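Local coordinates for Lmo0135 protein (Listeria monocytogenes EGD-e, PDB 5ISU) that is the substrate-binding protein CtaP of an ABC transporter, and probably binds peptides for uptake across the membrane, at residues Leu193-Asp198 with Lys205-Thr210; Ile229-Ile234 with Val489-Asp494. All coordinates share one frame; numbering follows the deposited sequence.

Contact 1 (Leu193-Asp198 with Lys205-Thr210); sequences LERFND and KLDKVT
L193 and V209 form the hydrogen-bonded pair of an antiparallel β ladder that joins strands 190-195 and 208-213, the two inner strands of a four-stranded mixed sheet in this family 5 solute-binding protein. L193 N donates to V209 O (2.8 Å), and V209 N returns a bond to L193 O. The next pair, E194 and K208, is non-hydrogen-bonded and brings its CA atoms to 4.5 Å. Beyond it, R195 N donates to D207 O, and the ladder gives way to side-chain contact. R195 CB rests 3.6 Å from L206 O. CG, held between the backbone N and the carbonyl carbon (chi1 71°), sends an extended chain along the 205-207 backbone: CG passes D207 OD1, and CD lies beside L206 O. NE comes within 3.6 Å of D207 OD1, a long salt bridge in which the oxygen stands well out of the guanidinium plane, so charge rather than a directed N-H links them. D207 CB lies over one guanidinium face, 4.0 Å above the plane of R195 and offset toward the rim. The two side chains cross at about a right angle, and the guanidinium and carboxylate planes are 49° apart. NH1 finds its partners outside the pair, hydrogen-bonding P204 O and forming a salt bridge with D16; K205 O, 3.2 Å from NH1, is too poorly angled for a hydrogen bond.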
# COMPACT_ATOMS: atom_id res chain seq x y z
N LEU A 193 5.35 16.18 -17.95
CA LEU A 193 6.43 16.62 -17.10
C LEU A 193 7.72 16.70 -17.91
O LEU A 193 7.81 16.09 -18.99
CB LEU A 193 6.64 15.59 -15.99
CG LEU A 193 5.48 15.06 -15.14
CD1 LEU A 193 5.98 13.90 -14.30
CD2 LEU A 193 4.88 16.12 -14.24
N GLU A 194 8.71 17.41 -17.39
CA GLU A 194 10.02 17.51 -18.04
C GLU A 194 11.12 17.35 -17.00
O GLU A 194 10.93 17.73 -15.84
CB GLU A 194 10.18 18.82 -18.82
CG GLU A 194 10.24 20.09 -17.98
CD GLU A 194 10.35 21.35 -18.82
OE1 GLU A 194 10.41 21.28 -20.08
OE2 GLU A 194 10.37 22.44 -18.22
N ARG A 195 12.27 16.83 -17.41
CA ARG A 195 13.34 16.55 -16.46
C ARG A 195 13.87 17.74 -15.66
O ARG A 195 13.96 18.87 -16.14
CB ARG A 195 14.50 15.80 -17.11
CG ARG A 195 15.34 16.60 -18.10
CD ARG A 195 16.47 15.72 -18.66
NE ARG A 195 16.99 16.23 -19.91
CZ ARG A 195 17.83 15.58 -20.70
NH1 ARG A 195 18.23 14.36 -20.37
NH2 ARG A 195 18.25 16.14 -21.85
N PHE A 196 14.20 17.45 -14.40
CA PHE A 196 14.77 18.44 -13.50
C PHE A 196 16.26 18.21 -13.54
O PHE A 196 16.74 17.20 -13.05
CB PHE A 196 14.18 18.24 -12.11
CG PHE A 196 14.78 19.11 -11.06
CD1 PHE A 196 15.00 20.47 -11.30
CD2 PHE A 196 15.03 18.62 -9.80
CE1 PHE A 196 15.52 21.28 -10.30
CE2 PHE A 196 15.55 19.42 -8.81
CZ PHE A 196 15.80 20.75 -9.06
N ASN A 197 17.01 19.11 -14.16
CA ASN A 197 18.46 18.91 -14.31
C ASN A 197 19.25 18.86 -13.02
O ASN A 197 20.24 18.15 -12.96
CB ASN A 197 19.07 19.96 -15.25
CG ASN A 197 18.60 19.79 -16.68
OD1 ASN A 197 18.20 18.70 -17.08
ND2 ASN A 197 18.67 20.85 -17.46
N ASP A 198 18.80 19.58 -12.00
CA ASP A 198 19.52 19.59 -10.72
C ASP A 198 18.98 18.56 -9.72
O ASP A 198 19.17 18.71 -8.51
CB ASP A 198 19.48 20.99 -10.12
CG ASP A 198 20.10 22.02 -11.05
OD1 ASP A 198 21.18 21.76 -11.62
OD2 ASP A 198 19.50 23.11 -11.20
N LYS A 205 17.89 10.87 -17.53
CA LYS A 205 18.26 10.51 -18.90
C LYS A 205 17.15 10.81 -19.91
O LYS A 205 17.43 11.32 -20.99
CB LYS A 205 18.69 9.05 -18.94
CG LYS A 205 19.92 8.79 -18.09
CD LYS A 205 20.17 7.32 -17.86
CE LYS A 205 21.43 7.08 -17.03
NZ LYS A 205 22.66 7.52 -17.75
N LEU A 206 15.91 10.50 -19.55
CA LEU A 206 14.76 10.83 -20.41
C LEU A 206 14.39 12.30 -20.16
O LEU A 206 14.36 12.78 -19.03
CB LEU A 206 13.57 9.91 -20.12
CG LEU A 206 13.81 8.42 -20.44
CD1 LEU A 206 12.75 7.54 -19.78
CD2 LEU A 206 13.86 8.16 -21.94
N ASP A 207 14.10 12.99 -21.25
CA ASP A 207 13.78 14.40 -21.20
C ASP A 207 12.33 14.69 -20.78
O ASP A 207 12.10 15.57 -19.96
CB ASP A 207 14.09 15.01 -22.59
CG ASP A 207 13.78 16.51 -22.65
OD1 ASP A 207 13.97 17.21 -21.63
OD2 ASP A 207 13.36 16.97 -23.74
N LYS A 208 11.36 13.96 -21.34
CA LYS A 208 9.93 14.19 -21.02
C LYS A 208 9.20 12.94 -20.59
O LYS A 208 9.51 11.85 -21.06
CB LYS A 208 9.22 14.77 -22.23
CG LYS A 208 9.80 16.07 -22.70
CD LYS A 208 8.88 16.72 -23.69
CE LYS A 208 9.48 17.98 -24.25
NZ LYS A 208 8.46 18.63 -25.12
N VAL A 209 8.26 13.10 -19.66
CA VAL A 209 7.44 11.99 -19.18
C VAL A 209 6.00 12.45 -19.19
O VAL A 209 5.68 13.51 -18.66
CB VAL A 209 7.84 11.51 -17.77
CG1 VAL A 209 6.86 10.46 -17.26
CG2 VAL A 209 9.25 10.94 -17.77
N THR A 210 5.14 11.65 -19.81
CA THR A 210 3.74 11.97 -19.91
C THR A 210 2.97 10.83 -19.30
O THR A 210 3.28 9.67 -19.57
CB THR A 210 3.30 12.11 -21.39
OG1 THR A 210 4.08 13.12 -22.03
CG2 THR A 210 1.81 12.47 -21.51

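Contact 2 (Ile229-Ile234 with Val489-Asp494); sequences INLKSI and VTMFRD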
# COMPACT_ATOMS: atom_id res chain seq x y z
N ILE A 229 1.82 4.15 -25.99
CA ILE A 229 2.11 4.06 -24.57
C ILE A 229 3.37 3.21 -24.51
O ILE A 229 3.51 2.24 -25.28
CB ILE A 229 0.98 3.41 -23.75
CG1 ILE A 229 -0.25 4.32 -23.76
CG2 ILE A 229 1.41 3.18 -22.31
CD1 ILE A 229 -1.43 3.75 -23.00
N ASN A 230 4.29 3.56 -23.62
CA ASN A 230 5.57 2.86 -23.46
C ASN A 230 5.67 2.00 -22.20
O ASN A 230 6.51 1.10 -22.15
CB ASN A 230 6.69 3.88 -23.39
CG ASN A 230 6.77 4.75 -24.62
OD1 ASN A 230 6.62 5.97 -24.53
ND2 ASN A 230 6.97 4.14 -25.78
N LEU A 231 4.84 2.29 -21.20
CA LEU A 231 4.91 1.64 -19.90
C LEU A 231 3.56 1.67 -19.19
O LEU A 231 2.89 2.69 -19.19
CB LEU A 231 5.95 2.36 -18.99
CG LEU A 231 5.93 2.03 -17.47
CD1 LEU A 231 6.20 0.56 -17.22
CD2 LEU A 231 6.91 2.90 -16.69
N LYS A 232 3.18 0.56 -18.60
CA LYS A 232 1.93 0.48 -17.85
C LYS A 232 1.85 -0.81 -17.06
O LYS A 232 2.60 -1.76 -17.31
CB LYS A 232 0.72 0.50 -18.80
CG LYS A 232 0.64 -0.73 -19.70
CD LYS A 232 -0.37 -0.62 -20.82
CE LYS A 232 -1.80 -0.52 -20.32
NZ LYS A 232 -2.25 -1.72 -19.58
N SER A 233 0.90 -0.83 -16.15
CA SER A 233 0.56 -2.01 -15.38
C SER A 233 -0.35 -2.91 -16.24
O SER A 233 -1.17 -2.43 -17.01
CB SER A 233 -0.19 -1.60 -14.13
OG SER A 233 0.63 -0.75 -13.34
N ILE A 234 -0.18 -4.22 -16.06
CA ILE A 234 -0.92 -5.24 -16.79
C ILE A 234 -1.64 -6.15 -15.80
O ILE A 234 -1.11 -6.44 -14.74
CB ILE A 234 0.07 -6.12 -17.62
CG1 ILE A 234 0.98 -5.27 -18.50
CG2 ILE A 234 -0.67 -7.15 -18.47
CD1 ILE A 234 0.25 -4.34 -19.46
N VAL A 489 2.73 0.06 -5.82
CA VAL A 489 1.93 1.25 -6.15
C VAL A 489 2.37 2.13 -7.33
O VAL A 489 1.63 2.29 -8.30
CB VAL A 489 1.73 2.19 -4.92
CG1 VAL A 489 0.75 3.31 -5.24
CG2 VAL A 489 1.24 1.43 -3.69
N THR A 490 3.55 2.74 -7.23
CA THR A 490 4.02 3.73 -8.20
C THR A 490 4.76 3.23 -9.41
O THR A 490 5.28 4.04 -10.17
CB THR A 490 4.98 4.69 -7.50
OG1 THR A 490 6.22 4.02 -7.23
CG2 THR A 490 4.36 5.21 -6.19
N MET A 491 4.80 1.92 -9.59
CA MET A 491 5.52 1.25 -10.70
C MET A 491 7.00 1.28 -10.44
O MET A 491 7.59 0.24 -10.23
CB MET A 491 5.20 1.79 -12.09
CG MET A 491 3.73 1.74 -12.46
SD MET A 491 3.51 2.41 -14.11
CE MET A 491 1.73 2.49 -14.20
N PHE A 492 7.60 2.46 -10.47
CA PHE A 492 9.03 2.57 -10.22
C PHE A 492 9.31 3.56 -9.11
O PHE A 492 8.49 4.45 -8.82
CB PHE A 492 9.79 3.00 -11.46
CG PHE A 492 9.90 1.94 -12.52
CD1 PHE A 492 10.80 0.91 -12.39
CD2 PHE A 492 9.16 2.03 -13.68
CE1 PHE A 492 10.94 -0.06 -13.36
CE2 PHE A 492 9.30 1.07 -14.67
CZ PHE A 492 10.19 0.02 -14.51
N ARG A 493 10.50 3.39 -8.52
CA ARG A 493 10.97 4.22 -7.43
C ARG A 493 11.48 5.52 -7.99
O ARG A 493 11.16 6.60 -7.47
CB ARG A 493 12.11 3.51 -6.70
CG ARG A 493 12.69 4.21 -5.46
CD ARG A 493 13.91 3.46 -4.92
NE ARG A 493 14.90 3.26 -5.99
CZ ARG A 493 15.78 4.17 -6.40
NH1 ARG A 493 15.88 5.34 -5.82
NH2 ARG A 493 16.58 3.89 -7.42
N ASP A 494 12.25 5.41 -9.08
CA ASP A 494 12.88 6.56 -9.68
C ASP A 494 13.01 6.41 -11.21
O ASP A 494 13.88 5.69 -11.71
CB ASP A 494 14.25 6.75 -9.03
CG ASP A 494 14.91 8.08 -9.40
OD1 ASP A 494 14.44 8.79 -10.32
OD2 ASP A 494 15.93 8.44 -8.75
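M491 and F492 meet L231 and S233 in a buried contact with no hydrogen bond between the segments and the closest CA atoms, those of S233 and M491, 7.6 Å apart. From the second segment the side chains of M491 and F492 do the touching. The contact joins the short strand 231-233, which pairs with strand 462-475 in the seven-stranded mixed sheet, to the two-stranded hairpin of 486-487 and 491-492 near the C-terminus. Along the second segment, T490 opens a classic γ-turn centred on M491 (phi 75°) and closed by a weak bond from F492 N to T490 O; alongside it, T490 OG1 donates to F492 O at 2.8 Å from above the carbonyl plane. M491 has its CB directed toward strand 231-233. The chain is extended beyond CG (chi2 180°, chi3 -171°), which carries the thioether to the strand. SD comes to 4.2 Å from L231 CG, the two side chains running alongside each other in opposite senses, while the terminal CE lies 3.5 Å from S233 OG and also meets the strand backbone at K232 CA and S233 N. F492 comes next, and although its CB sets off to one side, the ring reaches L231. The methyl CD2 of L231 meets the ring edge in its plane, 3.6 Å from F492 CE2. For L231, then, CG lies by the sulfur, CD2 at the ring edge, and CD1 is also near CE2, at 4.0 Å. L472 and I22 also touch M491, placing its side chain in a wider apolar layer. With dispersion as the main attraction and S233 OG touched by a methyl, the fit between these two segments depends on shape rather than on any directed polar bond.

Contact 1 and contact 2 illustrate two ways of joining chain segments in one region of a solute-binding protein: a local ladder whose segments are 7 residues apart, and a side-chain junction whose segments are 255 residues apart. They follow one another in sequence, and their centres lie 16 Å apart. Nearest atoms remain about 7 Å apart, so they do not touch. Strand 19-24 bridges the gap: I22 packs on V209 of contact 1 and on L231 and M491 of contact 2. Contact 1 is the more peripheral, its centre 26 Å from that of the chain, against 15 Å for contact 2.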